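Local structure of ATP-dependent Clp protease adapter protein CLPS1, chloroplastic (Arabidopsis thaliana, 7D34) at residues A[64-68]-A[69-73]; A[21-24]-A[25-29]. The protein serves as a small chloroplast adapter that modulates the ClpC chaperones and probably selects substrates for the plastid Clp protease. One frame throughout, in Å; residues are numbered along the deposited sequence.

Contact 1. Residues A[64-68]-A[69-73]; sequences MQLRG and NGLLS
N69 folds back on the last turn of helix 56-68 and gives two N-H groups to the carbonyl of Q65: the amide ND2 lies 2.8 Å from Q65 O, its backbone N 3.1 Å from the same oxygen, the two arriving from opposite faces of the carbonyl plane. With CG beside its own backbone N (chi1 -79°), ND2 is brought within bonding distance of Q65 O, which lies close to the plane of the amide. A Schellman motif then closes the helix: L71 N bonds to L66 O (3.1 Å) and G70 N to R67 O (3.0 Å), and G70 takes the positive phi (100°) that suits glycine. Past the turn, R67, extended from CG to NE, grips S73 O side-on through NE (2.9 Å) and NH1 (2.7 Å). L66 CD1 packs against the S73 side chain, 3.5 Å from OG. Outside, K26 NZ bonds N69 OD1, and I8 O holds S73 OG. With N69 replaced by an alanine, Q65 O is likely to lose one of its two donors and K26 its oxygen mate. Carbonyls at the helix end are thus met by asparagine, glycine and leucine N-H groups, while an arginine ties helix to strand.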
loop_
_atom_site.group_PDB
_atom_site.type_symbol
_atom_site.label_atom_id
_atom_site.label_comp_id
_atom_site.label_asym_id
_atom_site.label_seq_id
_atom_site.Cartn_x
_atom_site.Cartn_y
_atom_site.Cartn_z
ATOM N N MET A 64 -17.136 2.466 1.677
ATOM C CA MET A 64 -18.481 2.078 1.262
ATOM C C MET A 64 -18.709 2.401 -0.210
ATOM O O MET A 64 -19.311 1.609 -0.945
ATOM C CB MET A 64 -19.500 2.742 2.189
ATOM C CG MET A 64 -19.300 2.313 3.644
ATOM S SD MET A 64 -20.028 0.725 4.065
ATOM C CE MET A 64 -18.821 -0.372 3.378
ATOM N N GLN A 65 -18.237 3.563 -0.657
ATOM C CA GLN A 65 -18.372 3.937 -2.056
ATOM C C GLN A 65 -17.648 2.941 -2.948
ATOM O O GLN A 65 -18.200 2.494 -3.957
ATOM C CB GLN A 65 -17.833 5.355 -2.245
ATOM C CG GLN A 65 -18.810 6.439 -1.780
ATOM C CD GLN A 65 -18.105 7.760 -1.519
ATOM O OE1 GLN A 65 -16.866 7.821 -1.498
ATOM N NE2 GLN A 65 -18.888 8.833 -1.332
ATOM N N LEU A 66 -16.448 2.515 -2.540
ATOM C CA LEU A 66 -15.722 1.474 -3.263
ATOM C C LEU A 66 -16.523 0.172 -3.318
ATOM O O LEU A 66 -16.740 -0.402 -4.397
ATOM C CB LEU A 66 -14.348 1.242 -2.615
ATOM C CG LEU A 66 -13.365 2.422 -2.637
ATOM C CD1 LEU A 66 -12.075 2.026 -1.943
ATOM C CD2 LEU A 66 -13.127 2.910 -4.052
ATOM N N ARG A 67 -16.926 -0.332 -2.147
ATOM C CA ARG A 67 -17.686 -1.573 -2.073
ATOM C C ARG A 67 -18.936 -1.515 -2.930
ATOM O O ARG A 67 -19.278 -2.498 -3.600
ATOM C CB ARG A 67 -18.064 -1.851 -0.624
ATOM C CG ARG A 67 -16.881 -2.021 0.342
ATOM C CD ARG A 67 -17.347 -2.572 1.667
ATOM N NE ARG A 67 -16.233 -2.959 2.541
ATOM C CZ ARG A 67 -16.289 -2.925 3.871
ATOM N NH1 ARG A 67 -15.248 -3.306 4.596
ATOM N NH2 ARG A 67 -17.390 -2.497 4.480
ATOM N N GLY A 68 -19.635 -0.376 -2.921
ATOM C CA GLY A 68 -20.857 -0.275 -3.696
ATOM C C GLY A 68 -20.588 -0.298 -5.188
ATOM O O GLY A 68 -21.455 -0.678 -5.980
ATOM N N ASN A 69 -19.387 0.086 -5.595
ATOM C CA ASN A 69 -18.990 0.006 -6.991
ATOM C C ASN A 69 -18.298 -1.310 -7.318
ATOM O O ASN A 69 -17.731 -1.436 -8.401
ATOM C CB ASN A 69 -18.081 1.187 -7.341
ATOM C CG ASN A 69 -18.853 2.476 -7.589
ATOM O OD1 ASN A 69 -19.371 2.701 -8.674
ATOM N ND2 ASN A 69 -18.999 3.284 -6.548
ATOM N N GLY A 70 -18.302 -2.273 -6.397
ATOM C CA GLY A 70 -17.863 -3.628 -6.675
ATOM C C GLY A 70 -16.465 -4.002 -6.227
ATOM O O GLY A 70 -16.029 -5.126 -6.513
ATOM N N LEU A 71 -15.771 -3.136 -5.496
ATOM C CA LEU A 71 -14.409 -3.418 -5.059
ATOM C C LEU A 71 -14.387 -3.936 -3.618
ATOM O O LEU A 71 -15.366 -3.830 -2.880
ATOM C CB LEU A 71 -13.513 -2.177 -5.167
ATOM C CG LEU A 71 -13.599 -1.428 -6.502
ATOM C CD1 LEU A 71 -12.559 -0.312 -6.560
ATOM C CD2 LEU A 71 -13.503 -2.350 -7.695
ATOM N N LEU A 72 -13.273 -4.575 -3.253
ATOM C CA LEU A 72 -13.034 -5.056 -1.892
ATOM C C LEU A 72 -12.219 -4.007 -1.133
ATOM O O LEU A 72 -11.115 -3.650 -1.570
ATOM C CB LEU A 72 -12.295 -6.391 -1.889
ATOM C CG LEU A 72 -13.025 -7.569 -2.525
ATOM C CD1 LEU A 72 -12.152 -8.792 -2.530
ATOM C CD2 LEU A 72 -14.294 -7.849 -1.738
ATOM N N SER A 73 -12.794 -3.455 -0.056
ATOM C CA SER A 73 -12.177 -2.368 0.695
ATOM C C SER A 73 -12.376 -2.548 2.198
ATOM O O SER A 73 -13.386 -3.093 2.651
ATOM C CB SER A 73 -12.759 -1.020 0.212
ATOM O OG SER A 73 -12.245 0.073 0.949
HETATM O O HOH W 1 -14.905 -5.176 1.131
#

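Contact 2. Residues A[21-24]-A[25-29]; sequences VQVL and MKVIP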
loop_
_atom_site.group_PDB
_atom_site.type_symbol
_atom_site.label_atom_id
_atom_site.label_comp_id
_atom_site.label_asym_id
_atom_site.label_seq_id
_atom_site.Cartn_x
_atom_site.Cartn_y
_atom_site.Cartn_z
ATOM N N VAL A 21 -9.444 1.346 -11.898
ATOM C CA VAL A 21 -8.947 2.716 -12.014
ATOM C C VAL A 21 -10.094 3.707 -12.109
ATOM O O VAL A 21 -10.054 4.779 -11.490
ATOM C CB VAL A 21 -8.019 2.826 -13.233
ATOM C CG1 VAL A 21 -7.521 4.228 -13.460
ATOM C CG2 VAL A 21 -6.825 1.960 -12.970
ATOM N N GLN A 22 -11.113 3.398 -12.917
ATOM C CA GLN A 22 -12.233 4.330 -13.068
ATOM C C GLN A 22 -12.973 4.548 -11.753
ATOM O O GLN A 22 -13.364 5.677 -11.433
ATOM C CB GLN A 22 -13.187 3.850 -14.158
ATOM C CG GLN A 22 -12.549 3.825 -15.525
ATOM C CD GLN A 22 -13.362 3.088 -16.573
ATOM O OE1 GLN A 22 -14.308 2.378 -16.263
ATOM N NE2 GLN A 22 -13.000 3.283 -17.836
ATOM N N VAL A 23 -13.217 3.473 -11.003
ATOM C CA VAL A 23 -13.902 3.608 -9.717
ATOM C C VAL A 23 -13.092 4.495 -8.774
ATOM O O VAL A 23 -13.634 5.390 -8.107
ATOM C CB VAL A 23 -14.146 2.225 -9.093
ATOM C CG1 VAL A 23 -14.733 2.373 -7.693
ATOM C CG2 VAL A 23 -15.079 1.390 -9.944
ATOM N N LEU A 24 -11.784 4.245 -8.676
ATOM C CA LEU A 24 -10.973 5.072 -7.791
ATOM C C LEU A 24 -11.123 6.541 -8.152
ATOM O O LEU A 24 -11.277 7.400 -7.278
ATOM C CB LEU A 24 -9.504 4.679 -7.855
ATOM C CG LEU A 24 -9.178 3.329 -7.207
ATOM C CD1 LEU A 24 -7.793 2.801 -7.570
ATOM C CD2 LEU A 24 -9.381 3.431 -5.685
ATOM N N MET A 25 -11.057 6.852 -9.446
ATOM C CA MET A 25 -11.199 8.238 -9.865
ATOM C C MET A 25 -12.573 8.793 -9.533
ATOM O O MET A 25 -12.705 9.966 -9.174
ATOM C CB MET A 25 -10.982 8.365 -11.372
ATOM C CG MET A 25 -9.697 7.845 -11.929
ATOM S SD MET A 25 -8.493 9.137 -11.975
ATOM C CE MET A 25 -9.165 10.200 -13.216
ATOM N N LYS A 26 -13.599 7.955 -9.627
ATOM C CA LYS A 26 -14.958 8.418 -9.388
ATOM C C LYS A 26 -15.160 8.864 -7.948
ATOM O O LYS A 26 -15.632 9.979 -7.696
ATOM C CB LYS A 26 -15.964 7.319 -9.735
ATOM C CG LYS A 26 -17.414 7.800 -9.570
ATOM C CD LYS A 26 -18.466 6.968 -10.328
ATOM C CE LYS A 26 -18.772 5.664 -9.602
ATOM N NZ LYS A 26 -19.486 4.691 -10.506
ATOM N N VAL A 27 -14.814 8.003 -6.986
ATOM C CA VAL A 27 -15.242 8.214 -5.606
ATOM C C VAL A 27 -14.242 8.905 -4.690
ATOM O O VAL A 27 -14.665 9.477 -3.673
ATOM C CB VAL A 27 -15.693 6.888 -4.963
ATOM C CG1 VAL A 27 -16.857 6.315 -5.775
ATOM C CG2 VAL A 27 -14.581 5.859 -4.867
ATOM N N ILE A 28 -12.948 8.825 -4.974
ATOM C CA ILE A 28 -11.917 9.308 -4.056
ATOM C C ILE A 28 -11.600 10.753 -4.415
ATOM O O ILE A 28 -11.143 11.016 -5.538
ATOM C CB ILE A 28 -10.652 8.445 -4.113
ATOM C CG1 ILE A 28 -10.985 6.992 -3.781
ATOM C CG2 ILE A 28 -9.586 8.972 -3.153
ATOM C CD1 ILE A 28 -11.558 6.808 -2.380
ATOM N N PRO A 29 -11.821 11.708 -3.508
ATOM C CA PRO A 29 -11.470 13.102 -3.800
ATOM C C PRO A 29 -9.985 13.272 -4.095
ATOM O O PRO A 29 -9.127 12.660 -3.452
ATOM C CB PRO A 29 -11.874 13.842 -2.519
ATOM C CG PRO A 29 -12.865 12.924 -1.810
ATOM C CD PRO A 29 -12.423 11.545 -2.169
#
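This is a local contact along the final turns of helix 17-27, where side chains four residues apart meet on successive turns and the chain runs out through I28 into a loop. Four backbone bonds of the i to i+4 kind carry it. M25 N reaches V21 O at 3.1 Å and K26 N reaches Q22 O at 2.9 Å; V27 N bonds V23 O, and I28 N still donates to L24 O (3.2 Å) although I28 itself has left helical angles.

The side chains follow the same spacing. V21 CG1 and M25 CG approach to 4.5 Å, V23 CG1 and V27 CG2 to the same distance, and L24 CD2 lies 4.3 Å from I28 CG1. These are light touches between branched or flexible aliphatic groups; the buried V23, L24 and I28 suit the side facing the rest of the domain, while M25 lies at its exposed margin. V27 has CG2 between its backbone N and carbonyl carbon, which sets this methyl over the preceding turn, 3.4 Å from V23 O. K26 begins differently: its CG stands anti to the backbone N (chi1 -177°), and the chain bends at chi3; its ammonium is the one that reaches N69, as a long, flexible cation can from an exposed position.

The side chains of this turn touch several neighbours. V21 packs on A36, V37 and M40 of helix 33-46, and M25 on V33 of that helix; L24 and I28 lie against V51 of strand 48-54; V23 touches N69 and L71, while V27 meets Q65 and L66 at the end of helix 56-68.

Overall arrangement
Contacts 1 and 2 each end a helix, and the two ends lie side by side with centres about 11 Å apart. Both mix buried and exposed residues, but contact 2 is mainly aliphatic with regular backbone bonds, whereas contact 1 is rich in polar capping and passes straight into edge strand 72-77. They join directly: besides the bond between K26 and N69, L66 CD2 packs against V27 CG2, with V23 CG1 on N69 CB. Helices 17-27 and 56-68 are thereby held together. The side chains of L71 in contact 1 and L24 in contact 2 lie about 6 and 7 Å from the bound phenylalanine, at most a second shell to its pocket.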